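Probable glucarate dehydratase (Mycobacterium smegmatis str. MC2 155, PDB 3VDG) probably catalyses the dehydration of glucarate, as a metal-dependent lyase of the enolase superfamily. Local coordinates at residues Ser351-Val356 and Leu401-Asp406; Gly384-Cys389 and Gln394-Pro399; Pro273-Met278 and Leu301-Ala306. All blocks are in the same frame, centred on the assembly; numbering follows the deposited sequence. Where two conformers were deposited one is given.

Contact 1 of 3, residues Ser351-Val356 and Leu401-Asp406; sequences SLAAMV and LGVEID
Ala353 meets the loop that holds Leu401 and Val403, and the contact is built almost wholly from apolar atoms. Its methyl points toward the loop and is touched by both branches of Val403: CG2 lies 3.9 Å and CG1 4.0 Å from Ala353 CB, so the valine fork straddles the methyl. Beside it, Leu401 CG comes to 3.9 Å from the same Ala353 CB. The leucine then reaches past the methyl onto the helix backbone, its CD1 resting 3.8 Å from Ala354 CA and 4.1 Å from Ala354 CB. That reach uses a chi1 of -145°, about 35° from the anti position and thus partly eclipsed. Alanine suits both helix positions, because a short side chain lets the loop lie close enough for a leucine methyl to touch the main chain.

A polar group also borders the apolar patch. Leu401 O is 3.8 Å from Ala353 CB, a plain van der Waals approach, while its hydrogen bond goes to His357, one turn further along the same helix. Leu401 N is bonded to Asp145 on helix 131-151, so both polar ends of this residue are held. Gly402 turns the chain at a phi of 96°, where a side chain would collide with the preceding carbonyl oxygen, and this turn carries Val403 back toward the helix.

Ser351 faces the other way, its OG hydrogen-bonded to His318 and Arg58. Downstream, Asp406 N-caps helix 407-420 through OD1. The whole is a loop laid against an outer helix of the modified TIM barrel of the enolase superfamily: helix 349-360, which follows barrel strand 339-342.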
ATOM      1  N   SER A 351      -6.506   4.462  20.395  1.00 18.01           N
ATOM      2  CA  SER A 351      -7.133   4.485  19.070  1.00 19.37           C
ATOM      3  C   SER A 351      -7.094   5.887  18.478  1.00 20.33           C
ATOM      4  O   SER A 351      -6.843   6.065  17.282  1.00 18.84           O
ATOM      5  CB  SER A 351      -8.590   3.997  19.143  1.00 18.07           C
ATOM      6  OG  SER A 351      -8.643   2.581  19.301  1.00 25.90           O
ATOM      7  N   LEU A 352      -7.372   6.899  19.298  1.00 20.33           N
ATOM      8  CA  LEU A 352      -7.430   8.244  18.728  1.00 22.93           C
ATOM      9  C   LEU A 352      -6.044   8.626  18.182  1.00 20.32           C
ATOM     10  O   LEU A 352      -5.917   9.159  17.070  1.00 19.48           O
ATOM     11  CB  LEU A 352      -7.907   9.270  19.764  1.00 15.13           C
ATOM     12  CG  LEU A 352      -7.985  10.721  19.252  1.00 23.75           C
ATOM     13  CD1 LEU A 352      -8.920  10.850  18.051  1.00 17.08           C
ATOM     14  CD2 LEU A 352      -8.430  11.652  20.373  1.00 26.26           C
ATOM     15  N   ALA A 353      -4.997   8.346  18.952  1.00 16.03           N
ATOM     16  CA  ALA A 353      -3.648   8.691  18.487  1.00 17.58           C
ATOM     17  C   ALA A 353      -3.346   7.962  17.176  1.00 19.55           C
ATOM     18  O   ALA A 353      -2.789   8.540  16.237  1.00 17.61           O
ATOM     19  CB  ALA A 353      -2.605   8.336  19.545  1.00 18.23           C
ATOM     20  N   ALA A 354      -3.692   6.681  17.115  1.00 15.54           N
ATOM     21  CA  ALA A 354      -3.392   5.906  15.918  1.00 18.73           C
ATOM     22  C   ALA A 354      -4.154   6.456  14.697  1.00 17.48           C
ATOM     23  O   ALA A 354      -3.592   6.553  13.604  1.00 18.55           O
ATOM     24  CB  ALA A 354      -3.711   4.437  16.158  1.00 17.37           C
ATOM     25  N   MET A 355      -5.426   6.809  14.894  1.00 19.35           N
ATOM     26  CA  MET A 355      -6.261   7.400  13.852  1.00 19.15           C
ATOM     27  C   MET A 355      -5.629   8.706  13.370  1.00 23.32           C
ATOM     28  O   MET A 355      -5.595   8.989  12.181  1.00 18.19           O
ATOM     29  CB  MET A 355      -7.699   7.678  14.382  1.00 22.65           C
ATOM     30  CG  MET A 355      -8.529   6.434  14.765  1.00 21.71           C
ATOM     31  SD  MET A 355      -9.924   6.793  15.888  1.00 26.80           S
ATOM     32  CE  MET A 355     -11.042   7.590  14.729  1.00 28.63           C
ATOM     33  N   VAL A 356      -5.120   9.509  14.297  1.00 19.99           N
ATOM     34  CA  VAL A 356      -4.567  10.801  13.923  1.00 16.41           C
ATOM     35  C   VAL A 356      -3.265  10.620  13.112  1.00 18.45           C
ATOM     36  O   VAL A 356      -3.091  11.248  12.085  1.00 17.97           O
ATOM     37  CB  VAL A 356      -4.335  11.700  15.161  1.00 18.39           C
ATOM     38  CG1 VAL A 356      -3.470  12.904  14.791  1.00 19.51           C
ATOM     39  CG2 VAL A 356      -5.678  12.128  15.761  1.00 20.75           C
ATOM     40  N   LEU A 401       3.650   6.568  19.166  1.00 18.45           N
ATOM     41  CA  LEU A 401       2.242   6.951  19.005  1.00 25.85           C
ATOM     42  C   LEU A 401       1.990   8.320  19.622  1.00 23.76           C
ATOM     43  O   LEU A 401       1.136   9.078  19.170  1.00 24.69           O
ATOM     44  CB  LEU A 401       1.347   5.881  19.639  1.00 26.65           C
ATOM     45  CG  LEU A 401      -0.014   5.485  19.074  1.00 47.36           C
ATOM     46  CD1 LEU A 401       0.009   5.301  17.560  1.00 26.65           C
ATOM     47  CD2 LEU A 401      -0.454   4.202  19.772  1.00 31.06           C
ATOM     48  N   GLY A 402       2.762   8.658  20.650  1.00 21.23           N
ATOM     49  CA  GLY A 402       2.658   9.998  21.242  1.00 24.76           C
ATOM     50  C   GLY A 402       1.754  10.058  22.469  1.00 26.91           C
ATOM     51  O   GLY A 402       1.492  11.131  22.986  1.00 24.12           O
ATOM     52  N   VAL A 403       1.262   8.911  22.926  1.00 24.44           N
ATOM     53  CA  VAL A 403       0.472   8.867  24.159  1.00 21.80           C
ATOM     54  C   VAL A 403       1.059   7.762  25.026  1.00 23.75           C
ATOM     55  O   VAL A 403       1.666   6.825  24.497  1.00 23.08           O
ATOM     56  CB  VAL A 403      -1.027   8.581  23.896  1.00 22.73           C
ATOM     57  CG1 VAL A 403      -1.673   9.763  23.184  1.00 23.56           C
ATOM     58  CG2 VAL A 403      -1.196   7.312  23.067  1.00 23.87           C
ATOM     59  N   GLU A 404       0.884   7.866  26.345  1.00 25.57           N
ATOM     60  CA  GLU A 404       1.396   6.850  27.289  1.00 26.88           C
ATOM     61  C   GLU A 404       0.324   6.456  28.291  1.00 24.73           C
ATOM     62  O   GLU A 404      -0.514   7.274  28.655  1.00 26.41           O
ATOM     63  CB  GLU A 404       2.617   7.376  28.063  1.00 32.11           C
ATOM     64  CG  GLU A 404       3.814   7.732  27.189  1.00 53.16           C
ATOM     65  CD  GLU A 404       5.094   7.955  27.986  1.00 96.59           C
ATOM     66  OE1 GLU A 404       5.136   7.621  29.193  1.00 53.40           O
ATOM     67  OE2 GLU A 404       6.073   8.463  27.403  1.00 59.88           O
ATOM     68  N   ILE A 405       0.371   5.208  28.746  1.00 24.44           N
ATOM     69  CA  ILE A 405      -0.634   4.711  29.684  1.00 26.63           C
ATOM     70  C   ILE A 405      -0.533   5.454  31.006  1.00 36.83           C
ATOM     71  O   ILE A 405       0.566   5.755  31.487  1.00 28.97           O
ATOM     72  CB  ILE A 405      -0.457   3.209  29.962  1.00 28.60           C
ATOM     73  CG1 ILE A 405      -0.906   2.375  28.759  1.00 28.51           C
ATOM     74  CG2 ILE A 405      -1.263   2.784  31.195  1.00 32.56           C
ATOM     75  CD1 ILE A 405      -2.384   2.481  28.484  1.00 23.86           C
ATOM     76  N   ASP A 406      -1.691   5.774  31.564  1.00 27.20           N
ATOM     77  CA  ASP A 406      -1.813   6.234  32.944  1.00 25.88           C
ATOM     78  C   ASP A 406      -2.260   4.993  33.704  1.00 30.28           C
ATOM     79  O   ASP A 406      -3.410   4.553  33.574  1.00 25.52           O
ATOM     80  CB  ASP A 406      -2.849   7.352  32.992  1.00 25.52           C
ATOM     81  CG  ASP A 406      -3.217   7.771  34.411  1.00 49.30           C
ATOM     82  OD1 ASP A 406      -3.002   7.000  35.371  1.00 40.07           O
ATOM     83  OD2 ASP A 406      -3.760   8.880  34.557  1.00 33.20           O
TER

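Contact 2 of 3, residues Gly384-Cys389 and Gln394-Pro399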
ATOM      1  N   GLY A 384      -3.258  15.538  27.452  1.00 32.66           N
ATOM      2  CA  GLY A 384      -2.397  16.593  26.923  1.00 32.58           C
ATOM      3  C   GLY A 384      -1.881  16.385  25.516  1.00 30.00           C
ATOM      4  O   GLY A 384      -1.420  17.318  24.875  1.00 28.43           O
ATOM      5  N   ALA A 385      -1.951  15.163  25.013  1.00 29.66           N
ATOM      6  CA  ALA A 385      -1.351  14.900  23.717  1.00 31.90           C
ATOM      7  C   ALA A 385      -2.356  14.983  22.567  1.00 29.49           C
ATOM      8  O   ALA A 385      -1.963  15.069  21.410  1.00 52.86           O
ATOM      9  CB  ALA A 385      -0.656  13.543  23.726  1.00 35.87           C
ATOM     10  N   LEU A 386      -3.647  14.964  22.881  1.00 27.59           N
ATOM     11  CA  LEU A 386      -4.683  14.856  21.842  1.00 33.80           C
ATOM     12  C   LEU A 386      -5.839  15.855  22.013  1.00 35.92           C
ATOM     13  O   LEU A 386      -7.010  15.476  22.019  1.00 47.62           O
ATOM     14  CB  LEU A 386      -5.240  13.431  21.811  1.00 34.12           C
ATOM     15  CG  LEU A 386      -4.212  12.349  21.417  1.00 35.79           C
ATOM     16  CD1 LEU A 386      -4.787  10.957  21.556  1.00 35.71           C
ATOM     17  CD2 LEU A 386      -3.643  12.559  20.020  1.00 40.83           C
ATOM     18  N   ASN A 387      -5.510  17.129  22.139  1.00 33.00           N
ATOM     19  CA  ASN A 387      -6.535  18.167  22.296  1.00 30.75           C
ATOM     20  C   ASN A 387      -7.256  18.483  21.005  1.00 30.20           C
ATOM     21  O   ASN A 387      -6.650  18.541  19.936  1.00 25.44           O
ATOM     22  CB  ASN A 387      -5.898  19.454  22.822  1.00 39.44           C
ATOM     23  CG  ASN A 387      -5.298  19.282  24.204  1.00 56.86           C
ATOM     24  OD1 ASN A 387      -5.686  18.389  24.968  1.00 45.95           O
ATOM     25  ND2 ASN A 387      -4.345  20.137  24.536  1.00 56.65           N
ATOM     26  N   PHE A 388      -8.559  18.712  21.099  1.00 25.61           N
ATOM     27  CA  PHE A 388      -9.294  19.178  19.938  1.00 24.41           C
ATOM     28  C   PHE A 388      -9.302  20.699  19.936  1.00 33.46           C
ATOM     29  O   PHE A 388      -9.570  21.327  20.956  1.00 29.64           O
ATOM     30  CB  PHE A 388     -10.726  18.673  19.977  1.00 24.70           C
ATOM     31  CG  PHE A 388     -10.859  17.223  19.646  1.00 22.76           C
ATOM     32  CD1 PHE A 388     -11.280  16.829  18.380  1.00 27.59           C
ATOM     33  CD2 PHE A 388     -10.514  16.252  20.576  1.00 24.08           C
ATOM     34  CE1 PHE A 388     -11.397  15.475  18.065  1.00 24.24           C
ATOM     35  CE2 PHE A 388     -10.626  14.904  20.266  1.00 25.11           C
ATOM     36  CZ  PHE A 388     -11.064  14.514  19.015  1.00 28.29           C
ATOM     37  N   CYS A 389      -9.010  21.294  18.793  1.00 30.49           N
ATOM     38  CA  CYS A 389      -9.070  22.740  18.682  1.00 30.02           C
ATOM     39  C   CYS A 389      -9.611  23.063  17.315  1.00 23.35           C
ATOM     40  O   CYS A 389      -9.072  22.616  16.289  1.00 26.09           O
ATOM     41  CB  CYS A 389      -7.689  23.384  18.882  1.00 37.84           C
ATOM     42  SG  CYS A 389      -7.723  25.189  18.655  1.00 59.68           S
ATOM     43  N   GLN A 394      -4.016  18.122  16.432  1.00 22.12           N
ATOM     44  CA  GLN A 394      -2.685  18.261  15.902  0.50 23.91           C
ATOM     45  C   GLN A 394      -1.945  16.909  15.944  1.00 20.19           C
ATOM     46  O   GLN A 394      -2.043  16.247  16.910  1.00 21.27           O
ATOM     47  CB  GLN A 394      -1.937  19.317  16.693  0.50 32.74           C
ATOM     48  CG  GLN A 394      -0.560  19.567  16.153  0.50 35.44           C
ATOM     49  CD  GLN A 394       0.012  20.933  16.517  0.50 73.51           C
ATOM     50  OE1 GLN A 394       0.042  21.323  17.679  0.50 45.14           O
ATOM     51  NE2 GLN A 394       0.479  21.655  15.507  0.50 42.78           N
ATOM     52  N   VAL A 395      -1.238  16.531  14.905  1.00 22.24           N
ATOM     53  CA  VAL A 395      -0.537  15.242  14.923  1.00 21.02           C
ATOM     54  C   VAL A 395       0.637  15.354  15.911  1.00 21.50           C
ATOM     55  O   VAL A 395       1.380  16.323  15.852  1.00 20.38           O
ATOM     56  CB  VAL A 395      -0.110  14.792  13.501  1.00 28.42           C
ATOM     57  CG1 VAL A 395       0.846  15.775  12.855  1.00 34.04           C
ATOM     58  CG2 VAL A 395       0.507  13.400  13.531  1.00 24.92           C
ATOM     59  N   PRO A 396       0.766  14.401  16.856  1.00 22.05           N
ATOM     60  CA  PRO A 396       1.903  14.468  17.786  1.00 21.79           C
ATOM     61  C   PRO A 396       3.230  14.366  17.024  1.00 29.50           C
ATOM     62  O   PRO A 396       3.328  13.607  16.053  1.00 22.18           O
ATOM     63  CB  PRO A 396       1.714  13.225  18.673  1.00 23.96           C
ATOM     64  CG  PRO A 396       0.236  12.944  18.617  1.00 26.93           C
ATOM     65  CD  PRO A 396      -0.178  13.315  17.208  1.00 19.64           C
ATOM     66  N   ALA A 397       4.239  15.116  17.464  1.00 22.60           N
ATOM     67  CA  ALA A 397       5.544  15.146  16.783  1.00 21.80           C
ATOM     68  C   ALA A 397       6.572  14.318  17.550  1.00 23.39           C
ATOM     69  O   ALA A 397       7.702  14.127  17.092  1.00 24.29           O
ATOM     70  CB  ALA A 397       6.030  16.601  16.634  1.00 21.41           C
ATOM     71  N   THR A 398       6.171  13.805  18.710  1.00 22.51           N
ATOM     72  CA  THR A 398       7.064  13.034  19.563  1.00 17.88           C
ATOM     73  C   THR A 398       7.285  11.626  18.980  1.00 22.79           C
ATOM     74  O   THR A 398       6.543  11.204  18.103  1.00 24.58           O
ATOM     75  CB  THR A 398       6.452  12.893  20.972  1.00 25.69           C
ATOM     76  OG1 THR A 398       5.107  12.418  20.838  1.00 25.84           O
ATOM     77  CG2 THR A 398       6.399  14.244  21.676  1.00 22.22           C
ATOM     78  N   PRO A 399       8.288  10.886  19.497  1.00 23.96           N
ATOM     79  CA  PRO A 399       8.533   9.500  19.072  1.00 19.66           C
ATOM     80  C   PRO A 399       7.357   8.590  19.388  1.00 26.53           C
ATOM     81  O   PRO A 399       6.718   8.731  20.424  1.00 23.45           O
ATOM     82  CB  PRO A 399       9.736   9.072  19.924  1.00 24.48           C
ATOM     83  CG  PRO A 399      10.463  10.357  20.204  1.00 24.07           C
ATOM     84  CD  PRO A 399       9.346  11.380  20.392  1.00 20.27           C
TER
HETATM   85  O   HOH W   1      -2.255  16.766  19.545  1.00 37.78           O
HETATM   86  O   HOH W   2      -4.072  18.750  19.290  1.00 41.78           O
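Gln394 faces Asn387 and Ala385 through two bridging waters. Its N donates to one water, at 2.9 Å from the water oxygen, and that water donates to Asn387 O at 2.7 Å; the direct gap from Asn387 O to Gln394 N, 4.4 Å, is too long for a bond. The second water donates to Gln394 O at 2.7 Å and also to Ala385 O, by a bond modelled so short that its exact length is doubtful. The side chain of Gln394 takes two conformations, while the bonds to the waters come from its backbone. Its long polar side chain suits an exposed position.

Val395 turns its side chain away, onto His357 and Ala360 of helix 349-360. Pro396 turns back: its ring CG meets Leu386 CD2 at 4.1 Å, the two side chains lying at a slant. Leu386 reaches there with CG anti to its carbonyl carbon (chi1 -64°). A rigid, apolar proline fits beside the leucine.

The two waters bridge the splayed base of a short beta hairpin, the weakly bonded strand 388-389 and strand 392-394. Strand 392-394 pairs antiparallel with strand 166-174, and 388-389 forms the outer edge, while Leu386 and Pro396 both rest on helix 349-360.

Contact 3 of 3, residues Pro273-Met278 and Leu301-Ala306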
ATOM      1  N   PRO A 273     -28.964  -2.219   2.266  1.00 25.64           N
ATOM      2  CA  PRO A 273     -27.998  -3.315   2.462  1.00 23.04           C
ATOM      3  C   PRO A 273     -27.476  -3.976   1.173  1.00 28.13           C
ATOM      4  O   PRO A 273     -28.228  -4.147   0.205  1.00 26.38           O
ATOM      5  CB  PRO A 273     -28.785  -4.349   3.301  1.00 28.43           C
ATOM      6  CG  PRO A 273     -30.225  -4.009   3.128  1.00 27.04           C
ATOM      7  CD  PRO A 273     -30.339  -2.575   2.681  1.00 22.62           C
ATOM      8  N   GLY A 274     -26.190  -4.330   1.171  1.00 23.51           N
ATOM      9  CA  GLY A 274     -25.621  -5.124   0.084  1.00 27.47           C
ATOM     10  C   GLY A 274     -25.120  -4.338  -1.116  1.00 24.11           C
ATOM     11  O   GLY A 274     -25.631  -3.256  -1.450  1.00 24.15           O
ATOM     12  N   LEU A 275     -24.123  -4.913  -1.779  1.00 25.10           N
ATOM     13  CA  LEU A 275     -23.460  -4.283  -2.918  1.00 25.78           C
ATOM     14  C   LEU A 275     -24.409  -4.030  -4.078  1.00 23.85           C
ATOM     15  O   LEU A 275     -24.332  -2.982  -4.709  1.00 22.56           O
ATOM     16  CB  LEU A 275     -22.246  -5.129  -3.372  1.00 32.28           C
ATOM     17  CG  LEU A 275     -21.021  -5.112  -2.436  1.00 28.28           C
ATOM     18  CD1 LEU A 275     -19.974  -6.103  -2.907  1.00 31.80           C
ATOM     19  CD2 LEU A 275     -20.409  -3.714  -2.329  1.00 23.92           C
ATOM     20  N   ASP A 276     -25.310  -4.970  -4.366  1.00 21.65           N
ATOM     21  CA  ASP A 276     -26.256  -4.757  -5.482  1.00 27.12           C
ATOM     22  C   ASP A 276     -27.231  -3.606  -5.242  1.00 24.29           C
ATOM     23  O   ASP A 276     -27.380  -2.714  -6.094  1.00 26.33           O
ATOM     24  CB  ASP A 276     -27.021  -6.039  -5.811  1.00 31.87           C
ATOM     25  CG  ASP A 276     -26.134  -7.086  -6.464  1.00 52.22           C
ATOM     26  OD1 ASP A 276     -25.168  -6.709  -7.161  1.00 41.35           O
ATOM     27  OD2 ASP A 276     -26.401  -8.289  -6.288  1.00 46.92           O
ATOM     28  N   GLY A 277     -27.897  -3.623  -4.089  1.00 26.51           N
ATOM     29  CA  GLY A 277     -28.776  -2.519  -3.700  1.00 21.12           C
ATOM     30  C   GLY A 277     -28.044  -1.172  -3.674  1.00 22.94           C
ATOM     31  O   GLY A 277     -28.547  -0.154  -4.182  1.00 22.15           O
ATOM     32  N   MET A 278     -26.845  -1.146  -3.111  1.00 21.14           N
ATOM     33  CA  MET A 278     -26.072   0.114  -3.096  1.00 20.02           C
ATOM     34  C   MET A 278     -25.804   0.616  -4.519  1.00 18.83           C
ATOM     35  O   MET A 278     -25.878   1.815  -4.789  1.00 21.65           O
ATOM     36  CB  MET A 278     -24.748  -0.056  -2.331  1.00 19.97           C
ATOM     37  CG  MET A 278     -24.930  -0.234  -0.825  1.00 21.76           C
ATOM     38  SD  MET A 278     -25.282   1.307   0.042  1.00 22.06           S
ATOM     39  CE  MET A 278     -23.652   2.077  -0.035  1.00 23.59           C
ATOM     40  N   LEU A 301     -13.318  -5.524  -2.070  1.00 22.30           N
ATOM     41  CA  LEU A 301     -13.067  -4.379  -2.966  1.00 23.95           C
ATOM     42  C   LEU A 301     -13.340  -4.670  -4.459  1.00 24.17           C
ATOM     43  O   LEU A 301     -13.944  -3.855  -5.154  1.00 25.98           O
ATOM     44  CB  LEU A 301     -11.635  -3.843  -2.775  1.00 19.88           C
ATOM     45  CG  LEU A 301     -11.498  -2.975  -1.516  1.00 21.44           C
ATOM     46  CD1 LEU A 301     -10.020  -2.827  -1.133  1.00 17.54           C
ATOM     47  CD2 LEU A 301     -12.143  -1.608  -1.728  1.00 23.49           C
ATOM     48  N   PRO A 302     -12.878  -5.821  -4.965  1.00 24.67           N
ATOM     49  CA  PRO A 302     -13.077  -6.030  -6.407  1.00 27.15           C
ATOM     50  C   PRO A 302     -14.560  -6.019  -6.821  1.00 27.47           C
ATOM     51  O   PRO A 302     -14.902  -5.438  -7.853  1.00 24.03           O
ATOM     52  CB  PRO A 302     -12.446  -7.400  -6.656  1.00 27.72           C
ATOM     53  CG  PRO A 302     -11.439  -7.566  -5.558  1.00 27.64           C
ATOM     54  CD  PRO A 302     -11.994  -6.839  -4.360  1.00 25.43           C
ATOM     55  N   ALA A 303     -15.428  -6.648  -6.039  1.00 23.74           N
ATOM     56  CA  ALA A 303     -16.866  -6.634  -6.371  1.00 28.84           C
ATOM     57  C   ALA A 303     -17.440  -5.222  -6.256  1.00 31.52           C
ATOM     58  O   ALA A 303     -18.209  -4.786  -7.117  1.00 23.55           O
ATOM     59  CB  ALA A 303     -17.641  -7.610  -5.500  1.00 30.52           C
ATOM     60  N   ALA A 304     -17.055  -4.489  -5.210  1.00 24.69           N
ATOM     61  CA  ALA A 304     -17.549  -3.116  -5.043  1.00 26.00           C
ATOM     62  C   ALA A 304     -17.148  -2.245  -6.218  1.00 30.21           C
ATOM     63  O   ALA A 304     -17.918  -1.393  -6.682  1.00 26.89           O
ATOM     64  CB  ALA A 304     -17.061  -2.497  -3.729  1.00 21.60           C
ATOM     65  N   VAL A 305     -15.924  -2.432  -6.685  1.00 26.85           N
ATOM     66  CA  VAL A 305     -15.440  -1.666  -7.826  1.00 20.57           C
ATOM     67  C   VAL A 305     -16.182  -2.087  -9.111  1.00 24.43           C
ATOM     68  O   VAL A 305     -16.642  -1.231  -9.871  1.00 28.75           O
ATOM     69  CB  VAL A 305     -13.908  -1.847  -7.994  1.00 26.82           C
ATOM     70  CG1 VAL A 305     -13.452  -1.354  -9.355  1.00 24.65           C
ATOM     71  CG2 VAL A 305     -13.169  -1.103  -6.880  1.00 25.23           C
ATOM     72  N   ALA A 306     -16.312  -3.387  -9.348  1.00 23.93           N
ATOM     73  CA  ALA A 306     -16.970  -3.858 -10.585  1.00 29.54           C
ATOM     74  C   ALA A 306     -18.440  -3.397 -10.661  1.00 30.37           C
ATOM     75  O   ALA A 306     -18.929  -3.048 -11.722  1.00 29.63           O
ATOM     76  CB  ALA A 306     -16.885  -5.377 -10.703  1.00 24.45           C
TER
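Leu275 meets Ala303 and Ala304 with no aromatic ring in play; the flat group at the interface is the peptide joining the two alanines. Leu275 CD1 stands over one face of it, almost directly above Ala304 N at 4.1 Å, and CD2 lies on the same side of the plane. The opposite face turns inward to the helix's own axis. The two alanine methyls border the peptide, and each receives one branch of the leucine: CD1 is 3.8 Å from Ala303 CB, and CD2 is 3.8 Å from Ala304 CB.

The leucine leaves its helix with CG beside the backbone N (chi1 -72°) and CD1 extended away from CA (chi2 173°), which spreads the fork across the neighbouring helix. Leucine suits the place because its two methyls can address two successive residues, and alanine suits the other side because its small methyls leave the peptide face open to them. Gly274 takes the N-cap position just before Leu275; at its phi of 87° a side chain would press on the preceding carbonyl oxygen, which suits glycine.

These helices follow successive strands, 267-269 and 289-291, and so stand next to each other on the outside of the barrel. On the far side, Leu301 and Pro302 pack against Thr335 and Phe336 of the second subunit.

Nearby polar bonds are separate from the contact: Asp276 makes a salt bridge to Lys307, and Leu275 O accepts from Ser309, just past the helix. With leucine methyls set against alanine methyls and a peptide face, the contact between the segments rests on van der Waals packing and the hydrophobic effect.

From the N terminus, contact 3 comes first. It closes the excursion from helix 275-284 through strand 289-291 to helix 301-307, a span that includes the sodium ligand Asn292. It is complete before contact 1 opens at Ser351, so the two stand in series, on opposite sides of the chain's centre and about 34 Å apart between their centres. Contact 1 then closes a longer loop from helix 349-360 to Leu401, and contact 2, the base of the hairpin, is nested inside it; none of the three cross. Contacts 1 and 2 touch, Val403 CG1 lying 3.7 Å from Leu386 CD1, and together they join helix, hairpin and following loop.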